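Local coordinates for protein P47 (Clostridium botulinum, PDB 6EKT) that may belong to a progenitor complex that protects botulinum neurotoxin in the host gut, and has a fold resembling tubular lipid-binding (TULIP) proteins, at residues R280-W289 with P301-Q309; V324-S334 with S376-S387. One frame throughout, in Å; residues are numbered along the deposited sequence.

Contact 1: residues R280-W289 with P301-Q309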
loop_
_atom_site.group_PDB
_atom_site.type_symbol
_atom_site.label_atom_id
_atom_site.label_comp_id
_atom_site.label_asym_id
_atom_site.label_seq_id
_atom_site.Cartn_x
_atom_site.Cartn_y
_atom_site.Cartn_z
ATOM N N ARG A 280 -10.178 -12.728 -9.410
ATOM C CA ARG A 280 -10.988 -13.661 -8.615
ATOM C C ARG A 280 -10.272 -15.005 -8.577
ATOM O O ARG A 280 -9.337 -15.222 -9.334
ATOM C CB ARG A 280 -12.411 -13.793 -9.197
ATOM C CG ARG A 280 -12.438 -14.231 -10.639
ATOM C CD ARG A 280 -13.775 -13.930 -11.321
ATOM N NE ARG A 280 -13.689 -14.418 -12.691
ATOM C CZ ARG A 280 -13.863 -15.686 -13.057
ATOM N NH1 ARG A 280 -14.192 -16.620 -12.164
ATOM N NH2 ARG A 280 -13.723 -16.015 -14.337
ATOM N N ILE A 281 -10.716 -15.893 -7.690
ATOM C CA ILE A 281 -10.035 -17.158 -7.467
ATOM C C ILE A 281 -10.953 -18.291 -7.922
ATOM O O ILE A 281 -12.175 -18.245 -7.712
ATOM C CB ILE A 281 -9.566 -17.335 -5.987
ATOM C CG1 ILE A 281 -8.361 -16.412 -5.686
ATOM C CG2 ILE A 281 -9.184 -18.794 -5.707
ATOM C CD1 ILE A 281 -7.920 -16.336 -4.229
ATOM N N VAL A 282 -10.355 -19.264 -8.600
ATOM C CA VAL A 282 -11.063 -20.471 -9.036
ATOM C C VAL A 282 -10.202 -21.692 -8.718
ATOM O O VAL A 282 -8.989 -21.577 -8.563
ATOM C CB VAL A 282 -11.396 -20.457 -10.543
ATOM C CG1 VAL A 282 -12.402 -19.348 -10.887
ATOM C CG2 VAL A 282 -10.131 -20.392 -11.412
ATOM N N ASN A 283 -10.829 -22.869 -8.628
ATOM C CA ASN A 283 -10.070 -24.103 -8.622
ATOM C C ASN A 283 -9.638 -24.421 -10.061
ATOM O O ASN A 283 -10.272 -23.975 -11.037
ATOM C CB ASN A 283 -10.908 -25.274 -8.035
ATOM C CG ASN A 283 -12.130 -25.616 -8.895
ATOM O OD1 ASN A 283 -12.874 -24.731 -9.302
ATOM N ND2 ASN A 283 -12.344 -26.918 -9.164
ATOM N N ASN A 284 -8.558 -25.184 -10.179
ATOM C CA ASN A 284 -8.050 -25.651 -11.480
ATOM C C ASN A 284 -8.137 -27.177 -11.625
ATOM O O ASN A 284 -7.645 -27.749 -12.610
ATOM C CB ASN A 284 -6.604 -25.172 -11.667
ATOM C CG ASN A 284 -5.663 -25.652 -10.563
ATOM O OD1 ASN A 284 -5.862 -26.702 -9.969
ATOM N ND2 ASN A 284 -4.604 -24.879 -10.307
ATOM N N SER A 285 -8.745 -27.833 -10.632
ATOM C CA SER A 285 -8.857 -29.291 -10.567
ATOM C C SER A 285 -9.880 -29.671 -9.472
ATOM O O SER A 285 -10.276 -28.831 -8.646
ATOM C CB SER A 285 -7.483 -29.901 -10.249
ATOM O OG SER A 285 -6.851 -29.133 -9.238
ATOM N N THR A 286 -10.310 -30.931 -9.474
ATOM C CA THR A 286 -11.228 -31.451 -8.451
ATOM C C THR A 286 -10.620 -31.293 -7.071
ATOM O O THR A 286 -9.416 -31.487 -6.878
ATOM C CB THR A 286 -11.506 -32.947 -8.656
ATOM O OG1 THR A 286 -11.796 -33.165 -10.032
ATOM C CG2 THR A 286 -12.695 -33.400 -7.800
ATOM N N LEU A 287 -11.464 -30.910 -6.133
ATOM C CA LEU A 287 -11.057 -30.741 -4.766
ATOM C C LEU A 287 -11.548 -31.933 -3.982
ATOM O O LEU A 287 -12.755 -32.147 -3.848
ATOM C CB LEU A 287 -11.610 -29.425 -4.216
ATOM C CG LEU A 287 -11.401 -28.158 -5.069
ATOM C CD1 LEU A 287 -12.002 -26.974 -4.319
ATOM C CD2 LEU A 287 -9.920 -27.913 -5.352
ATOM N N ASN A 288 -10.590 -32.725 -3.503
ATOM C CA ASN A 288 -10.873 -33.978 -2.804
ATOM C C ASN A 288 -10.951 -33.697 -1.312
ATOM O O ASN A 288 -9.911 -33.599 -0.645
ATOM C CB ASN A 288 -9.749 -34.980 -3.079
ATOM C CG ASN A 288 -9.732 -35.440 -4.512
ATOM O OD1 ASN A 288 -10.630 -36.152 -4.940
ATOM N ND2 ASN A 288 -8.711 -35.027 -5.269
ATOM N N TRP A 289 -12.173 -33.523 -0.808
ATOM C CA TRP A 289 -12.408 -33.275 0.623
ATOM C C TRP A 289 -11.849 -34.409 1.495
ATOM O O TRP A 289 -11.680 -35.539 1.018
ATOM C CB TRP A 289 -13.911 -33.100 0.897
ATOM C CG TRP A 289 -14.201 -32.225 2.071
ATOM C CD1 TRP A 289 -14.677 -32.604 3.277
ATOM C CD2 TRP A 289 -13.991 -30.804 2.143
ATOM N NE1 TRP A 289 -14.785 -31.503 4.115
ATOM C CE2 TRP A 289 -14.388 -30.389 3.432
ATOM C CE3 TRP A 289 -13.529 -29.843 1.228
ATOM C CZ2 TRP A 289 -14.325 -29.052 3.848
ATOM C CZ3 TRP A 289 -13.462 -28.501 1.633
ATOM C CH2 TRP A 289 -13.861 -28.122 2.942
ATOM N N PRO A 301 -16.540 -36.166 0.039
ATOM C CA PRO A 301 -17.096 -35.189 -0.897
ATOM C C PRO A 301 -16.056 -34.695 -1.914
ATOM O O PRO A 301 -14.832 -34.668 -1.632
ATOM C CB PRO A 301 -17.525 -34.026 0.007
ATOM C CG PRO A 301 -17.651 -34.610 1.373
ATOM C CD PRO A 301 -16.766 -35.803 1.453
ATOM N N LYS A 302 -16.550 -34.326 -3.087
ATOM C CA LYS A 302 -15.721 -33.783 -4.154
ATOM C C LYS A 302 -16.291 -32.413 -4.523
ATOM O O LYS A 302 -17.515 -32.264 -4.628
ATOM C CB LYS A 302 -15.730 -34.712 -5.382
ATOM C CG LYS A 302 -15.459 -36.189 -5.089
ATOM C CD LYS A 302 -14.043 -36.408 -4.557
ATOM C CE LYS A 302 -13.850 -37.871 -4.205
ATOM N NZ LYS A 302 -12.486 -37.983 -3.612
ATOM N N ILE A 303 -15.431 -31.403 -4.681
ATOM C CA ILE A 303 -15.901 -30.107 -5.144
ATOM C C ILE A 303 -15.334 -29.948 -6.545
ATOM O O ILE A 303 -14.104 -30.004 -6.734
ATOM C CB ILE A 303 -15.444 -28.942 -4.217
ATOM C CG1 ILE A 303 -16.022 -29.112 -2.798
ATOM C CG2 ILE A 303 -15.860 -27.572 -4.793
ATOM C CD1 ILE A 303 -15.432 -28.142 -1.767
ATOM N N ASN A 304 -16.228 -29.783 -7.522
ATOM C CA ASN A 304 -15.805 -29.698 -8.912
ATOM C C ASN A 304 -15.647 -28.272 -9.429
ATOM O O ASN A 304 -14.860 -28.054 -10.335
ATOM C CB ASN A 304 -16.728 -30.504 -9.815
ATOM C CG ASN A 304 -16.743 -31.977 -9.440
ATOM O OD1 ASN A 304 -15.687 -32.602 -9.305
ATOM N ND2 ASN A 304 -17.932 -32.520 -9.224
ATOM N N ASN A 305 -16.397 -27.331 -8.860
ATOM C CA ASN A 305 -16.320 -25.913 -9.277
ATOM C C ASN A 305 -16.303 -25.076 -8.024
ATOM O O ASN A 305 -17.121 -25.282 -7.127
ATOM C CB ASN A 305 -17.520 -25.498 -10.142
ATOM C CG ASN A 305 -17.726 -26.400 -11.326
ATOM O OD1 ASN A 305 -18.634 -27.228 -11.318
ATOM N ND2 ASN A 305 -16.881 -26.270 -12.345
ATOM N N PHE A 306 -15.386 -24.120 -7.984
ATOM C CA PHE A 306 -15.175 -23.282 -6.842
ATOM C C PHE A 306 -14.826 -21.907 -7.392
ATOM O O PHE A 306 -13.974 -21.805 -8.268
ATOM C CB PHE A 306 -13.988 -23.833 -6.024
ATOM C CG PHE A 306 -13.725 -23.092 -4.742
ATOM C CD1 PHE A 306 -12.850 -21.995 -4.706
ATOM C CD2 PHE A 306 -14.299 -23.528 -3.539
ATOM C CE1 PHE A 306 -12.587 -21.338 -3.507
ATOM C CE2 PHE A 306 -14.042 -22.867 -2.338
ATOM C CZ PHE A 306 -13.175 -21.769 -2.329
ATOM N N SER A 307 -15.506 -20.880 -6.890
ATOM C CA SER A 307 -15.156 -19.509 -7.211
ATOM C C SER A 307 -15.171 -18.709 -5.937
ATOM O O SER A 307 -15.895 -19.037 -4.996
ATOM C CB SER A 307 -16.110 -18.918 -8.248
ATOM O OG SER A 307 -16.295 -19.843 -9.307
ATOM N N MET A 308 -14.347 -17.668 -5.909
ATOM C CA MET A 308 -14.229 -16.795 -4.762
ATOM C C MET A 308 -13.891 -15.417 -5.294
ATOM O O MET A 308 -12.899 -15.255 -6.022
ATOM C CB MET A 308 -13.081 -17.297 -3.856
ATOM C CG MET A 308 -12.694 -16.341 -2.724
ATOM S SD MET A 308 -11.264 -16.962 -1.811
ATOM C CE MET A 308 -12.035 -18.157 -0.717
ATOM N N GLN A 309 -14.698 -14.434 -4.933
ATOM C CA GLN A 309 -14.373 -13.061 -5.297
ATOM C C GLN A 309 -14.734 -12.119 -4.156
ATOM O O GLN A 309 -15.521 -12.464 -3.273
ATOM C CB GLN A 309 -15.047 -12.665 -6.617
ATOM C CG GLN A 309 -16.565 -12.578 -6.586
ATOM C CD GLN A 309 -17.172 -12.347 -7.960
ATOM O OE1 GLN A 309 -17.014 -13.157 -8.864
ATOM N NE2 GLN A 309 -17.883 -11.236 -8.117
HETATM O O HOH W 1 -13.887 -32.126 -11.127
HETATM O O HOH W 2 -12.851 -36.585 -1.195
#

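Contact 2: residues V324-S334 with S376-S387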
loop_
_atom_site.group_PDB
_atom_site.type_symbol
_atom_site.label_atom_id
_atom_site.label_comp_id
_atom_site.label_asym_id
_atom_site.label_seq_id
_atom_site.Cartn_x
_atom_site.Cartn_y
_atom_site.Cartn_z
ATOM N N VAL A 324 -21.272 -35.994 -3.621
ATOM C CA VAL A 324 -20.767 -36.969 -2.651
ATOM C C VAL A 324 -21.486 -38.298 -2.919
ATOM O O VAL A 324 -22.716 -38.331 -3.037
ATOM C CB VAL A 324 -20.900 -36.491 -1.168
ATOM C CG1 VAL A 324 -22.357 -36.217 -0.765
ATOM C CG2 VAL A 324 -20.201 -37.449 -0.199
ATOM N N ARG A 325 -20.701 -39.361 -3.054
ATOM C CA ARG A 325 -21.241 -40.694 -3.370
ATOM C C ARG A 325 -21.253 -41.541 -2.103
ATOM O O ARG A 325 -20.395 -41.344 -1.217
ATOM C CB ARG A 325 -20.402 -41.371 -4.456
ATOM C CG ARG A 325 -20.125 -40.490 -5.662
ATOM C CD ARG A 325 -19.386 -41.219 -6.778
ATOM N NE ARG A 325 -19.581 -40.452 -8.009
ATOM C CZ ARG A 325 -20.632 -40.600 -8.833
ATOM N NH1 ARG A 325 -21.583 -41.532 -8.610
ATOM N NH2 ARG A 325 -20.721 -39.820 -9.892
ATOM N N LEU A 326 -22.187 -42.493 -2.005
ATOM C CA LEU A 326 -22.154 -43.417 -0.865
ATOM C C LEU A 326 -21.023 -44.432 -0.962
ATOM O O LEU A 326 -20.927 -45.198 -1.933
ATOM C CB LEU A 326 -23.490 -44.131 -0.649
ATOM C CG LEU A 326 -24.717 -43.229 -0.406
ATOM C CD1 LEU A 326 -25.879 -44.120 0.023
ATOM C CD2 LEU A 326 -24.445 -42.175 0.660
ATOM N N THR A 327 -20.163 -44.419 0.053
ATOM C CA THR A 327 -19.116 -45.432 0.220
ATOM C C THR A 327 -19.738 -46.828 0.244
ATOM O O THR A 327 -20.661 -47.109 1.027
ATOM C CB THR A 327 -18.315 -45.132 1.491
ATOM O OG1 THR A 327 -17.750 -43.829 1.352
ATOM C CG2 THR A 327 -17.190 -46.169 1.737
ATOM N N GLY A 328 -19.254 -47.668 -0.678
ATOM C CA GLY A 328 -19.752 -49.037 -0.843
ATOM C C GLY A 328 -21.006 -49.120 -1.695
ATOM O O GLY A 328 -21.523 -50.204 -1.935
ATOM N N LEU A 329 -21.517 -47.975 -2.143
ATOM C CA LEU A 329 -22.780 -47.917 -2.894
ATOM C C LEU A 329 -22.726 -46.658 -3.744
ATOM O O LEU A 329 -23.613 -45.794 -3.689
ATOM C CB LEU A 329 -23.995 -47.934 -1.966
ATOM C CG LEU A 329 -25.359 -48.277 -2.609
ATOM C CD1 LEU A 329 -25.362 -49.664 -3.257
ATOM C CD2 LEU A 329 -26.495 -48.166 -1.609
ATOM N N GLU A 330 -21.650 -46.562 -4.517
ATOM C CA GLU A 330 -21.294 -45.294 -5.173
ATOM C C GLU A 330 -22.301 -44.839 -6.221
ATOM O O GLU A 330 -22.319 -43.657 -6.572
ATOM C CB GLU A 330 -19.855 -45.312 -5.687
ATOM C CG GLU A 330 -18.856 -45.593 -4.573
ATOM C CD GLU A 330 -17.669 -44.660 -4.608
ATOM O OE1 GLU A 330 -16.733 -44.893 -5.410
ATOM O OE2 GLU A 330 -17.662 -43.690 -3.823
ATOM N N ALA A 331 -23.172 -45.763 -6.670
ATOM C CA ALA A 331 -24.240 -45.418 -7.617
ATOM C C ALA A 331 -25.198 -44.412 -7.017
ATOM O O ALA A 331 -25.848 -43.632 -7.735
ATOM C CB ALA A 331 -25.007 -46.672 -8.047
ATOM N N VAL A 332 -25.302 -44.447 -5.692
ATOM C CA VAL A 332 -26.164 -43.531 -4.970
ATOM C C VAL A 332 -25.351 -42.317 -4.546
ATOM O O VAL A 332 -24.333 -42.450 -3.856
ATOM C CB VAL A 332 -26.813 -44.221 -3.759
ATOM C CG1 VAL A 332 -27.635 -43.215 -2.958
ATOM C CG2 VAL A 332 -27.691 -45.391 -4.232
ATOM N N TYR A 333 -25.799 -41.129 -4.977
ATOM C CA TYR A 333 -25.007 -39.903 -4.759
ATOM C C TYR A 333 -25.869 -38.662 -4.795
ATOM O O TYR A 333 -27.020 -38.702 -5.271
ATOM C CB TYR A 333 -23.866 -39.790 -5.774
ATOM C CG TYR A 333 -24.270 -39.304 -7.160
ATOM C CD1 TYR A 333 -24.818 -40.190 -8.095
ATOM C CD2 TYR A 333 -24.082 -37.974 -7.532
ATOM C CE1 TYR A 333 -25.182 -39.760 -9.363
ATOM C CE2 TYR A 333 -24.444 -37.522 -8.801
ATOM C CZ TYR A 333 -24.979 -38.421 -9.701
ATOM O OH TYR A 333 -25.322 -37.979 -10.942
ATOM N N SER A 334 -25.300 -37.566 -4.298
ATOM C CA SER A 334 -25.960 -36.273 -4.296
ATOM C C SER A 334 -25.104 -35.259 -5.027
ATOM O O SER A 334 -23.885 -35.270 -4.864
ATOM C CB SER A 334 -26.110 -35.772 -2.866
ATOM O OG SER A 334 -27.202 -36.398 -2.257
ATOM N N SER A 376 -31.611 -46.303 1.470
ATOM C CA SER A 376 -30.582 -45.468 0.832
ATOM C C SER A 376 -30.880 -44.011 0.967
ATOM O O SER A 376 -29.958 -43.228 1.102
ATOM C CB SER A 376 -30.398 -45.793 -0.644
ATOM O OG SER A 376 -29.852 -47.090 -0.786
ATOM N N LEU A 377 -32.158 -43.643 0.907
ATOM C CA LEU A 377 -32.561 -42.246 1.117
ATOM C C LEU A 377 -32.092 -41.720 2.470
ATOM O O LEU A 377 -31.505 -40.629 2.526
ATOM C CB LEU A 377 -34.089 -42.053 0.962
ATOM C CG LEU A 377 -34.649 -40.657 1.289
ATOM C CD1 LEU A 377 -34.109 -39.551 0.408
ATOM C CD2 LEU A 377 -36.177 -40.642 1.225
ATOM N N ALA A 378 -32.353 -42.480 3.544
ATOM C CA ALA A 378 -31.947 -42.054 4.899
ATOM C C ALA A 378 -30.418 -41.872 4.990
ATOM O O ALA A 378 -29.940 -40.908 5.593
ATOM C CB ALA A 378 -32.434 -43.021 5.962
ATOM N N VAL A 379 -29.675 -42.770 4.360
ATOM C CA VAL A 379 -28.196 -42.727 4.427
ATOM C C VAL A 379 -27.707 -41.502 3.629
ATOM O O VAL A 379 -26.905 -40.703 4.135
ATOM C CB VAL A 379 -27.548 -44.020 3.908
ATOM C CG1 VAL A 379 -26.019 -43.948 3.935
ATOM C CG2 VAL A 379 -28.016 -45.228 4.744
ATOM N N LEU A 380 -28.190 -41.367 2.395
ATOM C CA LEU A 380 -27.795 -40.240 1.540
ATOM C C LEU A 380 -28.190 -38.889 2.143
ATOM O O LEU A 380 -27.429 -37.910 2.041
ATOM C CB LEU A 380 -28.385 -40.396 0.139
ATOM C CG LEU A 380 -27.890 -39.413 -0.925
ATOM C CD1 LEU A 380 -26.368 -39.458 -1.095
ATOM C CD2 LEU A 380 -28.641 -39.704 -2.231
ATOM N N SER A 381 -29.376 -38.828 2.748
ATOM C CA SER A 381 -29.833 -37.584 3.383
ATOM C C SER A 381 -28.793 -37.098 4.411
ATOM O O SER A 381 -28.348 -35.929 4.386
ATOM C CB SER A 381 -31.196 -37.847 4.053
ATOM O OG SER A 381 -31.621 -36.725 4.779
ATOM N N SER A 382 -28.372 -38.011 5.273
ATOM C CA SER A 382 -27.372 -37.686 6.313
ATOM C C SER A 382 -26.014 -37.323 5.721
ATOM O O SER A 382 -25.406 -36.318 6.121
ATOM C CB SER A 382 -27.248 -38.839 7.324
ATOM O OG SER A 382 -28.414 -38.848 8.157
ATOM N N VAL A 383 -25.549 -38.116 4.754
ATOM C CA VAL A 383 -24.234 -37.883 4.147
ATOM C C VAL A 383 -24.206 -36.511 3.472
ATOM O O VAL A 383 -23.215 -35.773 3.588
ATOM C CB VAL A 383 -23.824 -39.025 3.160
ATOM C CG1 VAL A 383 -22.548 -38.670 2.373
ATOM C CG2 VAL A 383 -23.575 -40.318 3.922
ATOM N N THR A 384 -25.302 -36.163 2.791
ATOM C CA THR A 384 -25.388 -34.886 2.047
ATOM C C THR A 384 -25.367 -33.701 3.011
ATOM O O THR A 384 -24.611 -32.750 2.804
ATOM C CB THR A 384 -26.630 -34.869 1.143
ATOM O OG1 THR A 384 -26.585 -36.010 0.273
ATOM C CG2 THR A 384 -26.685 -33.578 0.302
ATOM N N HIS A 385 -26.155 -33.793 4.082
ATOM C CA HIS A 385 -26.172 -32.811 5.146
ATOM C C HIS A 385 -24.804 -32.633 5.803
ATOM O O HIS A 385 -24.329 -31.494 5.880
ATOM C CB HIS A 385 -27.221 -33.168 6.208
ATOM C CG HIS A 385 -27.322 -32.161 7.308
ATOM N ND1 HIS A 385 -27.806 -30.886 7.111
ATOM C CD2 HIS A 385 -26.985 -32.235 8.617
ATOM C CE1 HIS A 385 -27.768 -30.221 8.256
ATOM N NE2 HIS A 385 -27.282 -31.022 9.187
ATOM N N TRP A 386 -24.172 -33.728 6.247
ATOM C CA TRP A 386 -22.814 -33.653 6.837
ATOM C C TRP A 386 -21.784 -33.045 5.871
ATOM O O TRP A 386 -20.926 -32.228 6.268
ATOM C CB TRP A 386 -22.341 -35.043 7.290
ATOM C CG TRP A 386 -22.501 -35.320 8.757
ATOM C CD1 TRP A 386 -21.487 -35.485 9.668
ATOM C CD2 TRP A 386 -23.722 -35.505 9.482
ATOM N NE1 TRP A 386 -22.008 -35.736 10.912
ATOM C CE2 TRP A 386 -23.374 -35.750 10.828
ATOM C CE3 TRP A 386 -25.082 -35.466 9.132
ATOM C CZ2 TRP A 386 -24.337 -35.967 11.835
ATOM C CZ3 TRP A 386 -26.045 -35.687 10.141
ATOM C CH2 TRP A 386 -25.659 -35.931 11.471
ATOM N N SER A 387 -21.872 -33.425 4.602
ATOM C CA SER A 387 -20.937 -32.901 3.582
ATOM C C SER A 387 -21.079 -31.380 3.421
ATOM O O SER A 387 -20.081 -30.632 3.405
ATOM C CB SER A 387 -21.168 -33.591 2.226
ATOM O OG SER A 387 -20.868 -34.973 2.298
#

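Contact 1: residues R280-W289 with P301-Q309
Pro301 meets Trp289 at one end of this antiparallel pairing: its O accepts the N-H of Trp289, and its CB lies 3.8 Å from Trp289 CB. Water 2 donates to the carbonyls of both residues and accepts from Lys302 NZ. The Lys302 chain bends at chi2 (-65°), and this turns NZ back across the strands to donate to Asn288 OD1 at 2.9 Å. Ile303 forms a hydrogen-bonded pair with Leu287, the two exchanging backbone N-H and C=O; its CD1 reaches Trp289 CE3 at 3.9 Å, on the side where Trp289 and Ile303 both touch Ile391 of helix 374-394. At Asn304 water 1 links OD1 to Thr286 OG1. Asn304 and Asn305 form a classic beta bulge against Arg321 of strand 315-326; separately, the register with 280-289 shifts by one between the Leu287-Ile303 and Val282-Ser307 pairs. Asn283 spans the gap: ND2 donates to Asn304 O (3.0 Å) and Ser285 O (2.9 Å), both near its amide plane, while OD1 accepts the N-H of Phe306 at 2.9 Å, the donor standing 57° out of the carbonyl plane. Phe306 CB also touches Leu287 CD1, and its ring packs edge-to-face with Phe269. Regular pairing resumes at Ser307, opposite Val282, and continues at Met308, whose O takes Ile281 N-H nearly straight (173°). Three bonds therefore fix the Asn283 amide's rotation, and this side chain does much of the linking between the ladders, the neighbouring Asn283 N to Phe306 O bond being weak.

Contact 2: residues V324-S334 with S376-S387
The axis of strand 324-326 passes 9.1 Å from that of helix 376-387, roughly antiparallel at 147°, while the returning strand brings Ser334 CA to 6.5 Å from Thr384 CA. Leu380 lies over the face of the hairpin, bridging side chains of both strands. With its CG anti to the backbone N (chi1 -171°), it directs CD1 at Leu326 CD2, 3.8 Å away, and CD2 at Val332 CG1, 3.7 Å away; the Leu326 and Leu380 side chains cross at about a right angle. Leu326 opens its two branches along the helix: CD1 rests on Val379 CG1, whereas CD2 also meets Val383 CG2. The other methyl of Val383, CG1, packs against Val324 CG2 at 3.7 Å, and both methyls of Val324 lie against Ser387 OG. The contacting residues Ser376, Val379, Leu380, Val383, Thr384 and Ser387 follow the three-and-four spacing of a single helix face. This is a helix laid against an antiparallel hairpin, consistent with the sheet-around-helix architecture of P47, which resembles TULIP proteins. Strand 352-368 closes the neighbouring side, where Tyr367 touches Ser334, Leu380 and Thr384. The polar link is buried: Ser334 OG donates to Thr384 OG1 at 2.6 Å, and Thr384 OG1 in turn donates to Leu380 O at 2.7 Å. That carbonyl also accepts the N-H of Thr384, the two donors arriving from opposite faces of its plane, and Ser387 OG and N grip Val383 O in the same manner. At the hairpin end, which turns by a type II turn from Leu326 to Leu329 and a type I turn from Leu329 to Val332, Leu329 CD2 lies 3.6 Å from Ser376 OG, a hydroxyl bonded to Asp373.

In the fold
Both contacts belong to one antiparallel sheet and its helix, their centres about 20 Å apart. Contact 1 joins strands 279-288 and 297-311 edge to edge, whereas contact 2 sets the hairpin of strands 315-326 and 329-347 on helix 374-394. Strands 297-311 and 315-326 are sheet neighbours, and the two contacts meet directly where Pro301 CG lies 3.4 Å from Ser387 OG. Contact 1 is partly buried, with backbone bonds, amides and waters prominent; its Ile303 and Trp289 reach the same helix further along. Contact 2 is mostly buried, and its contacts are mainly aliphatic, with one hydroxyl-to-hydroxyl bond between the segments.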